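Local structure of hypothetical protein PA2201 (Pseudomonas aeruginosa, 2FEF) at residues A68-E71 with N72-W76. The protein is of unknown function but is probably an immunity protein of the PoNi type, neutralising a PoNe-class DNase toxin. Sequence-based numbering, arbitrary orientation.
Sequences AALE and NAWAW
A68 O accepts a hydrogen bond from N72 N at 3.0 Å, and A69 O takes that of A73 N in the same i to i+4 step. The A69 methyl points away from the next turn and packs on A121 of helix 97-127. L70 does more: besides receiving W74 N on its carbonyl oxygen, it brings its side chain over one face of the indole. With CG anti to the backbone N (chi1 -175°), L70 CG lies 3.4 Å from W74 CZ2. The same atom stands 3.9 Å from the centroid of the six-membered ring, a CH-pi contact. L70 O lies above the indole plane too, toward the rim. E71 meets the same ring at its edge. Its chain bends at chi2 (-85°), which brings OE1 into the ring plane, 3.1 Å from W74 CE3, with carboxylate and indole nearly perpendicular at 87°; the positive rim of the ring probably favours this approach. OE2 is hydrogen-bonded to H67, one turn back, while H56 of the third subunit stacks on W74. L70 and W74 form an i to i+4 leucine-tryptophan pair, flanked by the i to i+3 carboxylate-edge contact of E71, on the N-terminal turns of helix 66-93 in the all-helical PA2201 N-terminal domain-like region.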
loop_
_atom_site.group_PDB
_atom_site.type_symbol
_atom_site.label_atom_id
_atom_site.label_comp_id
_atom_site.label_asym_id
_atom_site.label_seq_id
_atom_site.Cartn_x
_atom_site.Cartn_y
_atom_site.Cartn_z
ATOM N N ALA B 68 7.926 18.215 9.870
ATOM C CA ALA B 68 6.713 17.650 9.237
ATOM C C ALA B 68 6.651 17.929 7.707
ATOM O O ALA B 68 6.243 17.062 6.903
ATOM C CB ALA B 68 5.473 18.181 9.953
ATOM N N ALA B 69 7.039 19.142 7.297
ATOM C CA ALA B 69 7.136 19.486 5.845
ATOM C C ALA B 69 8.152 18.622 5.140
ATOM O O ALA B 69 7.985 18.256 3.979
ATOM C CB ALA B 69 7.487 20.959 5.641
ATOM N N LEU B 70 9.238 18.316 5.837
ATOM C CA LEU B 70 10.281 17.523 5.224
ATOM C C LEU B 70 9.776 16.087 5.057
ATOM O O LEU B 70 10.006 15.456 4.037
ATOM C CB LEU B 70 11.547 17.632 6.076
ATOM C CG LEU B 70 12.847 16.990 5.637
ATOM C CD1 LEU B 70 13.319 17.608 4.306
ATOM C CD2 LEU B 70 13.906 17.141 6.746
ATOM N N GLU B 71 9.066 15.567 6.057
ATOM C CA GLU B 71 8.509 14.206 5.934
ATOM C C GLU B 71 7.506 14.108 4.829
ATOM O O GLU B 71 7.509 13.134 4.046
ATOM C CB GLU B 71 7.907 13.735 7.280
ATOM C CG GLU B 71 8.958 13.620 8.333
ATOM C CD GLU B 71 9.702 12.280 8.345
ATOM O OE1 GLU B 71 9.578 11.468 7.405
ATOM O OE2 GLU B 71 10.429 12.045 9.338
ATOM N N ASN B 72 6.677 15.136 4.673
ATOM C CA ASN B 72 5.798 15.147 3.493
ATOM C C ASN B 72 6.545 15.186 2.149
ATOM O O ASN B 72 6.123 14.562 1.174
ATOM C CB ASN B 72 4.869 16.344 3.547
ATOM C CG ASN B 72 3.751 16.233 2.543
ATOM O OD1 ASN B 72 3.328 15.140 2.207
ATOM N ND2 ASN B 72 3.269 17.364 2.051
ATOM N N ALA B 73 7.633 15.959 2.082
ATOM C CA ALA B 73 8.444 16.002 0.845
ATOM C C ALA B 73 8.940 14.594 0.487
ATOM O O ALA B 73 8.900 14.191 -0.671
ATOM C CB ALA B 73 9.623 17.016 0.986
ATOM N N TRP B 74 9.404 13.841 1.479
ATOM C CA TRP B 74 9.873 12.477 1.210
ATOM C C TRP B 74 8.773 11.587 0.630
ATOM O O TRP B 74 9.050 10.748 -0.222
ATOM C CB TRP B 74 10.531 11.863 2.449
ATOM C CG TRP B 74 11.807 12.600 2.897
ATOM C CD1 TRP B 74 12.752 13.200 2.076
ATOM C CD2 TRP B 74 12.281 12.778 4.235
ATOM N NE1 TRP B 74 13.761 13.751 2.848
ATOM C CE2 TRP B 74 13.489 13.518 4.167
ATOM C CE3 TRP B 74 11.798 12.399 5.484
ATOM C CZ2 TRP B 74 14.229 13.864 5.309
ATOM C CZ3 TRP B 74 12.534 12.759 6.647
ATOM C CH2 TRP B 74 13.733 13.494 6.539
ATOM N N ALA B 75 7.528 11.790 1.071
ATOM C CA ALA B 75 6.379 11.024 0.536
ATOM C C ALA B 75 6.168 11.365 -0.957
ATOM O O ALA B 75 5.958 10.494 -1.811
ATOM C CB ALA B 75 5.117 11.318 1.364
ATOM N N TRP B 76 6.298 12.636 -1.288
ATOM C CA TRP B 76 6.225 13.055 -2.674
ATOM C C TRP B 76 7.349 12.470 -3.493
ATOM O O TRP B 76 7.142 12.119 -4.635
ATOM C CB TRP B 76 6.271 14.593 -2.793
ATOM C CG TRP B 76 4.954 15.304 -2.518
ATOM C CD1 TRP B 76 4.316 15.443 -1.308
ATOM C CD2 TRP B 76 4.150 15.993 -3.478
ATOM N NE1 TRP B 76 3.158 16.169 -1.468
ATOM C CE2 TRP B 76 3.026 16.509 -2.793
ATOM C CE3 TRP B 76 4.259 16.195 -4.869
ATOM C CZ2 TRP B 76 2.023 17.275 -3.440
ATOM C CZ3 TRP B 76 3.262 16.950 -5.518
ATOM C CH2 TRP B 76 2.143 17.463 -4.798
#